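Local structure of glycosyl hydrolase, family 38 (Enterococcus faecalis, 5KBP) at residues Thr295-Ser300 with Thr710-Gln715; Glu733-Tyr738 with Ile746-Ile751; Ser300-Tyr305 with Leu750-Gly755. The protein probably hydrolyses alpha-mannosidic linkages in carbohydrates as a metal-binding alpha-mannosidase of glycoside hydrolase family 38. One frame throughout, in Å; residues are numbered along the deposited sequence.

Contact 1 (Thr295-Ser300 with Thr710-Gln715); sequences TLANTS and TNPQHQ
With CG beside the backbone N and anti to the carbonyl carbon (chi1 -54°), the imidazole of His714 reaches across to Ala297 and Ser300; the same choice in Asn298 (chi1 -68°) brings its amide alongside the CB-CG bond of Pro712. Ala297 CB touches both segment neighbours, 3.3 Å from Pro712 O and 3.5 Å from His714 CE1. Farther round the imidazole, on the same side of its plane, His714 CD2 lies 3.9 Å from Ser300 CB. The Asn298 side chain runs at a slant past the proline, its ND2 at 3.5 Å from Pro712 CB, while the polar end of the amide is spent elsewhere: ND2 on Glu737 and OD1 on the backbone N of Phe574. The contact thus sets a short 3-10 turn, Ala297-Thr299, in the loop leading to helix 304-332, against the antiparallel sheet at strand 713-714. The turn is tightened by side-chain hydroxyls: Ser300 OG donates to Ala297 O at 2.6 Å, nearly in line with the carbonyl bond, and Thr299 OG1 does likewise to Leu296 O. His714 NE2 is buried here without a polar partner, though Phe96 meets the imidazole with its ring inclined by about 20°.

Contact 2 (Glu733-Tyr738 with Ile746-Ile751); sequences EGLNEY and IAVTLI
Glu737 and Thr749 meet through both backbone and side chain, and the glutamate can be followed outward atom by atom. Its CB lies 4.0 Å from Thr749 CB. From there CG stands anti to the backbone N (chi1 -171°) and the chain stays extended, which carries CG and then the carboxylate carbon CD alongside Thr749 OG1, at 3.9 and 3.6 Å. At the tip, OE1 accepts a hydrogen bond from Thr749 OG1 at 2.7 Å, approached on its anti side and 28° out of the carboxylate plane. The second oxygen, OE2, turns to Ser301 OG and Asn298 ND2, so the buried carboxylate is hydrogen-bonded at both oxygens to uncharged groups and its rotation is probably fixed.

Beneath this side-chain link, Thr749 N donates to Glu737 O at 3.0 Å with an N-H...O angle of 160°. One residue on, Tyr738 and Val748 form a non-hydrogen-bonded antiparallel pair, and Tyr738 CA makes a CA-H...O contact with Ala747 O. The tyrosine hydroxyl itself is bound by His687 and Arg698. Toward Leu735 the two segments part, and a water bridges them, accepting from Glu737 N and probably donating to Thr749 O.

Beyond the water the contact is apolar. Leu735 CB sits 3.8 Å from Val748 CG1, the two side chains crossing at about a right angle, while Leu735 CD1 reaches Leu750 CD2 at 3.7 Å. Val304 of helix 304-332 and Phe776 of strand 772-783 also pack on Leu735. All this is the open end of a beta hairpin, away from its turn, strands 737-740 and 745-753, in the large antiparallel sheet of the C-terminal region; Leu750 and Ile751, both opposite Leu674 on the next strand, form a classic beta bulge.

Contact 3 (Ser300-Tyr305 with Leu750-Gly755); sequences SSARVY and LIRCVG
The guanidinium of Arg752 receives Ser301 OG at its edge, where NE donates to the hydroxyl at 2.9 Å with the oxygen only 10° out of the guanidinium plane. Ala302 CB comes in obliquely, 3.9 Å from Arg752 NH1. The remaining nitrogens are engaged too: NH1 binds Asn298 O, and NH2 forms a salt bridge with Asp567, so this buried charge is met by both carboxylate and neutral acceptors. A bend at chi3 (71°) folds the arginine back on Ser301, whose OG lies 3.3 Å from Arg752 CD and is also hydrogen-bonded to Glu737 and to Asn298 O. A second guanidinium, that of Arg303, holds Tyr305 OH in plane through NH1 at 2.8 Å, and one face of the Tyr305 ring lies beneath Arg303 O, offset toward the rim.

Between the segments a water accepts hydrogen bonds from Val304 N and Arg752 N and donates to Ser301 O, linking the two backbones. Further along, the valine packs on the strand: Val304 CG2 is 3.4 Å from Leu750 O, and CG1 meets Ile751 CG1 at 3.9 Å. Phe776 of strand 772-783 touches both Val304 and Ile751. The contact joins the start of long helix 304-332 to the bulged strand 745-753, an interface between the middle helical region and the C-terminal beta region of this family 38 enzyme.

All three contacts are buried, although Pro712 in contact 1 remains partly exposed. Contact 2 lies within one hairpin, whereas contacts 1 and 3 bring the loop before helix 304-332, and the start of that helix, onto the sheet containing the hairpin. Their chemistry follows: strand pairing and leucine packing within the sheet, small side chains against proline and histidine at strand 713-714, and an arginine with a bridging water at strand 745-753. Ser300 is common to contacts 1 and 3, Leu750 and Ile751 to contacts 2 and 3. The carboxylate of Glu737, with the side-chain amide and backbone carbonyl of Asn298, ties the three contacts into one polar network.

Contact 1 (Thr295-Ser300 with Thr710-Gln715)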
loop_
_atom_site.group_PDB
_atom_site.type_symbol
_atom_site.label_atom_id
_atom_site.label_comp_id
_atom_site.label_asym_id
_atom_site.label_seq_id
_atom_site.Cartn_x
_atom_site.Cartn_y
_atom_site.Cartn_z
ATOM N N THR A 295 -7.306 28.337 -10.580
ATOM C CA THR A 295 -6.409 27.608 -11.471
ATOM C C THR A 295 -6.096 26.222 -10.922
ATOM O O THR A 295 -5.849 25.287 -11.693
ATOM C CB THR A 295 -5.115 28.403 -11.675
ATOM O OG1 THR A 295 -5.427 29.708 -12.179
ATOM C CG2 THR A 295 -4.187 27.702 -12.658
ATOM N N LEU A 296 -6.126 26.073 -9.595
ATOM C CA LEU A 296 -5.707 24.864 -8.888
ATOM C C LEU A 296 -4.233 24.554 -9.120
ATOM O O LEU A 296 -3.809 23.401 -8.995
ATOM C CB LEU A 296 -6.580 23.658 -9.263
ATOM C CG LEU A 296 -8.088 23.906 -9.178
ATOM C CD1 LEU A 296 -8.866 22.636 -9.484
ATOM C CD2 LEU A 296 -8.470 24.459 -7.811
ATOM N N ALA A 297 -3.440 25.577 -9.448
ATOM C CA ALA A 297 -2.018 25.365 -9.695
ATOM C C ALA A 297 -1.266 25.024 -8.416
ATOM O O ALA A 297 -0.202 24.396 -8.476
ATOM C CB ALA A 297 -1.403 26.603 -10.345
ATOM N N ASN A 298 -1.795 25.421 -7.256
ATOM C CA ASN A 298 -1.146 25.118 -5.984
ATOM C C ASN A 298 -1.189 23.638 -5.629
ATOM O O ASN A 298 -0.640 23.254 -4.591
ATOM C CB ASN A 298 -1.778 25.945 -4.863
ATOM C CG ASN A 298 -1.491 27.423 -5.004
ATOM O OD1 ASN A 298 -2.405 28.246 -5.031
ATOM N ND2 ASN A 298 -0.213 27.769 -5.107
ATOM N N THR A 299 -1.824 22.799 -6.451
ATOM C CA THR A 299 -1.722 21.359 -6.251
ATOM C C THR A 299 -0.298 20.865 -6.471
ATOM O O THR A 299 0.086 19.822 -5.932
ATOM C CB THR A 299 -2.681 20.625 -7.189
ATOM O OG1 THR A 299 -2.431 21.026 -8.543
ATOM C CG2 THR A 299 -4.127 20.934 -6.832
ATOM N N SER A 300 0.496 21.602 -7.250
ATOM C CA SER A 300 1.876 21.213 -7.512
ATOM C C SER A 300 2.735 21.222 -6.253
ATOM O O SER A 300 3.757 20.529 -6.210
ATOM C CB SER A 300 2.481 22.137 -8.571
ATOM O OG SER A 300 2.218 23.497 -8.270
ATOM N N THR A 710 -1.066 36.214 -6.143
ATOM C CA THR A 710 0.039 35.348 -6.516
ATOM C C THR A 710 -0.209 34.772 -7.903
ATOM O O THR A 710 -1.334 34.773 -8.410
ATOM C CB THR A 710 0.230 34.206 -5.506
ATOM O OG1 THR A 710 -0.937 33.374 -5.496
ATOM C CG2 THR A 710 0.468 34.759 -4.109
ATOM N N ASN A 711 0.864 34.277 -8.515
ATOM C CA ASN A 711 0.808 33.645 -9.833
ATOM C C ASN A 711 1.606 32.347 -9.790
ATOM O O ASN A 711 2.702 32.255 -10.356
ATOM C CB ASN A 711 1.340 34.589 -10.912
ATOM C CG ASN A 711 1.192 34.022 -12.310
ATOM O OD1 ASN A 711 0.334 33.175 -12.562
ATOM N ND2 ASN A 711 2.028 34.487 -13.230
ATOM N N PRO A 712 1.082 31.319 -9.121
ATOM C CA PRO A 712 1.812 30.046 -9.047
ATOM C C PRO A 712 1.751 29.304 -10.375
ATOM O O PRO A 712 0.679 29.132 -10.959
ATOM C CB PRO A 712 1.082 29.283 -7.936
ATOM C CG PRO A 712 -0.306 29.822 -7.975
ATOM C CD PRO A 712 -0.185 31.273 -8.369
ATOM N N GLN A 713 2.914 28.865 -10.847
ATOM C CA GLN A 713 3.037 28.168 -12.117
ATOM C C GLN A 713 3.632 26.783 -11.901
ATOM O O GLN A 713 4.314 26.524 -10.905
ATOM C CB GLN A 713 3.908 28.961 -13.099
ATOM C CG GLN A 713 3.305 30.278 -13.546
ATOM C CD GLN A 713 2.120 30.090 -14.470
ATOM O OE1 GLN A 713 1.978 29.052 -15.116
ATOM N NE2 GLN A 713 1.260 31.099 -14.539
ATOM N N HIS A 714 3.371 25.894 -12.855
ATOM C CA HIS A 714 3.915 24.544 -12.828
ATOM C C HIS A 714 5.279 24.517 -13.505
ATOM O O HIS A 714 5.490 25.166 -14.532
ATOM C CB HIS A 714 2.979 23.560 -13.532
ATOM C CG HIS A 714 1.577 23.569 -13.008
ATOM N ND1 HIS A 714 0.642 24.504 -13.397
ATOM C CD2 HIS A 714 0.948 22.749 -12.132
ATOM C CE1 HIS A 714 -0.502 24.262 -12.780
ATOM N NE2 HIS A 714 -0.343 23.204 -12.007
ATOM N N GLN A 715 6.204 23.757 -12.926
ATOM C CA GLN A 715 7.501 23.522 -13.536
ATOM C C GLN A 715 7.850 22.047 -13.422
ATOM O O GLN A 715 7.362 21.337 -12.540
ATOM C CB GLN A 715 8.612 24.364 -12.891
ATOM C CG GLN A 715 9.019 23.905 -11.499
ATOM C CD GLN A 715 10.231 24.647 -10.970
ATOM O OE1 GLN A 715 10.992 25.240 -11.735
ATOM N NE2 GLN A 715 10.414 24.623 -9.655
#

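Contact 2 (Glu733-Tyr738 with Ile746-Ile751)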
loop_
_atom_site.group_PDB
_atom_site.type_symbol
_atom_site.label_atom_id
_atom_site.label_comp_id
_atom_site.label_asym_id
_atom_site.label_seq_id
_atom_site.Cartn_x
_atom_site.Cartn_y
_atom_site.Cartn_z
ATOM N N GLU A 733 14.272 18.818 -7.926
ATOM C CA GLU A 733 13.814 17.430 -8.000
ATOM C C GLU A 733 12.506 17.332 -7.222
ATOM O O GLU A 733 12.516 17.189 -5.996
ATOM C CB GLU A 733 14.857 16.466 -7.444
ATOM C CG GLU A 733 16.185 16.477 -8.175
ATOM C CD GLU A 733 17.143 15.435 -7.639
ATOM O OE1 GLU A 733 16.693 14.550 -6.882
ATOM O OE2 GLU A 733 18.345 15.498 -7.971
ATOM N N GLY A 734 11.383 17.406 -7.930
ATOM C CA GLY A 734 10.088 17.267 -7.299
ATOM C C GLY A 734 9.540 18.522 -6.659
ATOM O O GLY A 734 8.516 18.450 -5.970
ATOM N N LEU A 735 10.187 19.671 -6.859
ATOM C CA LEU A 735 9.699 20.948 -6.340
ATOM C C LEU A 735 9.029 21.672 -7.505
ATOM O O LEU A 735 9.607 22.540 -8.156
ATOM C CB LEU A 735 10.842 21.756 -5.734
ATOM C CG LEU A 735 11.875 20.971 -4.920
ATOM C CD1 LEU A 735 12.946 21.902 -4.367
ATOM C CD2 LEU A 735 11.211 20.180 -3.799
ATOM N N ASN A 736 7.777 21.298 -7.760
ATOM C CA ASN A 736 7.111 21.605 -9.018
ATOM C C ASN A 736 6.304 22.899 -8.996
ATOM O O ASN A 736 5.722 23.257 -10.026
ATOM C CB ASN A 736 6.202 20.438 -9.418
ATOM C CG ASN A 736 6.966 19.137 -9.574
ATOM O OD1 ASN A 736 6.672 18.146 -8.907
ATOM N ND2 ASN A 736 7.959 19.137 -10.455
ATOM N N GLU A 737 6.248 23.608 -7.872
ATOM C CA GLU A 737 5.578 24.901 -7.803
ATOM C C GLU A 737 6.617 26.007 -7.686
ATOM O O GLU A 737 7.522 25.928 -6.847
ATOM C CB GLU A 737 4.608 24.977 -6.622
ATOM C CG GLU A 737 3.735 26.226 -6.648
ATOM C CD GLU A 737 2.977 26.440 -5.356
ATOM O OE1 GLU A 737 3.475 27.186 -4.487
ATOM O OE2 GLU A 737 1.884 25.859 -5.206
ATOM N N TYR A 738 6.479 27.036 -8.520
ATOM C CA TYR A 738 7.363 28.189 -8.480
ATOM C C TYR A 738 6.551 29.445 -8.757
ATOM O O TYR A 738 5.392 29.387 -9.180
ATOM C CB TYR A 738 8.508 28.064 -9.495
ATOM C CG TYR A 738 8.094 28.359 -10.920
ATOM C CD1 TYR A 738 7.511 27.378 -11.708
ATOM C CD2 TYR A 738 8.286 29.618 -11.477
ATOM C CE1 TYR A 738 7.132 27.639 -13.010
ATOM C CE2 TYR A 738 7.905 29.890 -12.777
ATOM C CZ TYR A 738 7.330 28.895 -13.539
ATOM O OH TYR A 738 6.951 29.160 -14.834
ATOM N N ILE A 746 13.001 34.559 -8.375
ATOM C CA ILE A 746 12.463 33.215 -8.551
ATOM C C ILE A 746 12.244 32.606 -7.173
ATOM O O ILE A 746 13.190 32.458 -6.392
ATOM C CB ILE A 746 13.402 32.342 -9.394
ATOM C CG1 ILE A 746 13.683 33.006 -10.743
ATOM C CG2 ILE A 746 12.797 30.965 -9.597
ATOM C CD1 ILE A 746 14.631 32.217 -11.616
ATOM N N ALA A 747 10.998 32.261 -6.869
ATOM C CA ALA A 747 10.635 31.656 -5.593
ATOM C C ALA A 747 10.160 30.234 -5.860
ATOM O O ALA A 747 9.115 30.031 -6.488
ATOM C CB ALA A 747 9.558 32.475 -4.885
ATOM N N VAL A 748 10.927 29.254 -5.390
ATOM C CA VAL A 748 10.576 27.846 -5.522
ATOM C C VAL A 748 9.950 27.384 -4.215
ATOM O O VAL A 748 10.551 27.529 -3.143
ATOM C CB VAL A 748 11.805 26.991 -5.876
ATOM C CG1 VAL A 748 11.438 25.514 -5.872
ATOM C CG2 VAL A 748 12.369 27.401 -7.229
ATOM N N THR A 749 8.741 26.834 -4.300
ATOM C CA THR A 749 8.039 26.350 -3.119
ATOM C C THR A 749 8.613 25.004 -2.698
ATOM O O THR A 749 8.647 24.059 -3.495
ATOM C CB THR A 749 6.543 26.227 -3.393
ATOM O OG1 THR A 749 6.017 27.509 -3.752
ATOM C CG2 THR A 749 5.819 25.709 -2.157
ATOM N N LEU A 750 9.055 24.915 -1.447
ATOM C CA LEU A 750 9.620 23.676 -0.930
ATOM C C LEU A 750 8.546 22.753 -0.363
ATOM O O LEU A 750 8.523 21.557 -0.673
ATOM C CB LEU A 750 10.671 23.985 0.139
ATOM C CG LEU A 750 11.855 24.848 -0.302
ATOM C CD1 LEU A 750 12.816 25.066 0.855
ATOM C CD2 LEU A 750 12.568 24.215 -1.486
ATOM N N ILE A 751 7.650 23.291 0.460
ATOM C CA ILE A 751 6.645 22.481 1.137
ATOM C C ILE A 751 5.470 23.385 1.486
ATOM O O ILE A 751 5.652 24.546 1.861
ATOM C CB ILE A 751 7.244 21.784 2.384
ATOM C CG1 ILE A 751 6.260 20.779 2.985
ATOM C CG2 ILE A 751 7.678 22.805 3.430
ATOM C CD1 ILE A 751 6.850 19.966 4.120
HETATM O O HOH W 1 6.970 23.063 -5.299
#

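Contact 3 (Ser300-Tyr305 with Leu750-Gly755)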
loop_
_atom_site.group_PDB
_atom_site.type_symbol
_atom_site.label_atom_id
_atom_site.label_comp_id
_atom_site.label_asym_id
_atom_site.label_seq_id
_atom_site.Cartn_x
_atom_site.Cartn_y
_atom_site.Cartn_z
ATOM N N SER A 300 0.496 21.602 -7.250
ATOM C CA SER A 300 1.876 21.213 -7.512
ATOM C C SER A 300 2.735 21.222 -6.253
ATOM O O SER A 300 3.757 20.529 -6.210
ATOM C CB SER A 300 2.481 22.137 -8.571
ATOM O OG SER A 300 2.218 23.497 -8.270
ATOM N N SER A 301 2.346 21.983 -5.230
ATOM C CA SER A 301 3.078 22.023 -3.971
ATOM C C SER A 301 2.399 21.235 -2.858
ATOM O O SER A 301 2.994 21.073 -1.786
ATOM C CB SER A 301 3.276 23.475 -3.515
ATOM O OG SER A 301 2.034 24.105 -3.252
ATOM N N ALA A 302 1.180 20.751 -3.080
ATOM C CA ALA A 302 0.489 19.961 -2.072
ATOM C C ALA A 302 1.134 18.587 -1.945
ATOM O O ALA A 302 1.357 17.903 -2.947
ATOM C CB ALA A 302 -0.988 19.820 -2.433
ATOM N N ARG A 303 1.427 18.185 -0.707
ATOM C CA ARG A 303 2.055 16.900 -0.401
ATOM C C ARG A 303 3.284 16.669 -1.287
ATOM O O ARG A 303 3.297 15.830 -2.187
ATOM C CB ARG A 303 1.049 15.755 -0.550
ATOM C CG ARG A 303 -0.188 15.881 0.326
ATOM C CD ARG A 303 -1.143 14.725 0.077
ATOM N NE ARG A 303 -2.371 14.824 0.859
ATOM C CZ ARG A 303 -2.596 14.166 1.992
ATOM N NH1 ARG A 303 -1.671 13.354 2.489
ATOM N NH2 ARG A 303 -3.750 14.317 2.629
ATOM N N VAL A 304 4.327 17.447 -0.991
ATOM C CA VAL A 304 5.516 17.470 -1.842
ATOM C C VAL A 304 6.193 16.104 -1.890
ATOM O O VAL A 304 6.870 15.773 -2.872
ATOM C CB VAL A 304 6.484 18.571 -1.362
ATOM C CG1 VAL A 304 6.968 18.282 0.053
ATOM C CG2 VAL A 304 7.655 18.724 -2.326
ATOM N N TYR A 305 6.014 15.286 -0.848
ATOM C CA TYR A 305 6.637 13.966 -0.837
ATOM C C TYR A 305 6.110 13.087 -1.965
ATOM O O TYR A 305 6.839 12.225 -2.470
ATOM C CB TYR A 305 6.421 13.289 0.518
ATOM C CG TYR A 305 4.971 13.090 0.902
ATOM C CD1 TYR A 305 4.278 14.067 1.605
ATOM C CD2 TYR A 305 4.299 11.918 0.576
ATOM C CE1 TYR A 305 2.956 13.887 1.965
ATOM C CE2 TYR A 305 2.976 11.730 0.931
ATOM C CZ TYR A 305 2.310 12.717 1.625
ATOM O OH TYR A 305 0.993 12.535 1.982
ATOM N N LEU A 750 9.055 24.915 -1.447
ATOM C CA LEU A 750 9.620 23.676 -0.930
ATOM C C LEU A 750 8.546 22.753 -0.363
ATOM O O LEU A 750 8.523 21.557 -0.673
ATOM C CB LEU A 750 10.671 23.985 0.139
ATOM C CG LEU A 750 11.855 24.848 -0.302
ATOM C CD1 LEU A 750 12.816 25.066 0.855
ATOM C CD2 LEU A 750 12.568 24.215 -1.486
ATOM N N ILE A 751 7.650 23.291 0.460
ATOM C CA ILE A 751 6.645 22.481 1.137
ATOM C C ILE A 751 5.470 23.385 1.486
ATOM O O ILE A 751 5.652 24.546 1.861
ATOM C CB ILE A 751 7.244 21.784 2.384
ATOM C CG1 ILE A 751 6.260 20.779 2.985
ATOM C CG2 ILE A 751 7.678 22.805 3.430
ATOM C CD1 ILE A 751 6.850 19.966 4.120
ATOM N N ARG A 752 4.260 22.851 1.332
ATOM C CA ARG A 752 3.038 23.584 1.650
ATOM C C ARG A 752 2.126 22.669 2.448
ATOM O O ARG A 752 1.827 21.553 2.009
ATOM C CB ARG A 752 2.337 24.080 0.382
ATOM C CG ARG A 752 1.192 25.042 0.649
ATOM C CD ARG A 752 0.640 25.633 -0.638
ATOM N NE ARG A 752 -0.103 24.650 -1.421
ATOM C CZ ARG A 752 -1.406 24.427 -1.289
ATOM N NH1 ARG A 752 -2.008 23.515 -2.040
ATOM N NH2 ARG A 752 -2.107 25.118 -0.402
ATOM N N CYS A 753 1.680 23.141 3.609
ATOM C CA CYS A 753 0.978 22.314 4.583
ATOM C C CYS A 753 -0.416 22.875 4.825
ATOM O O CYS A 753 -0.562 24.038 5.216
ATOM C CB CYS A 753 1.767 22.247 5.891
ATOM S SG CYS A 753 3.544 21.964 5.660
ATOM N N VAL A 754 -1.436 22.045 4.600
ATOM C CA VAL A 754 -2.828 22.411 4.821
ATOM C C VAL A 754 -3.512 21.275 5.572
ATOM O O VAL A 754 -2.943 20.202 5.773
ATOM C CB VAL A 754 -3.569 22.719 3.505
ATOM C CG1 VAL A 754 -3.070 24.029 2.917
ATOM C CG2 VAL A 754 -3.378 21.578 2.517
ATOM N N GLY A 755 -4.753 21.521 5.985
ATOM C CA GLY A 755 -5.453 20.565 6.823
ATOM C C GLY A 755 -6.730 19.983 6.251
ATOM O O GLY A 755 -7.335 19.098 6.865
HETATM O O HOH W 2 3.709 19.934 0.283
#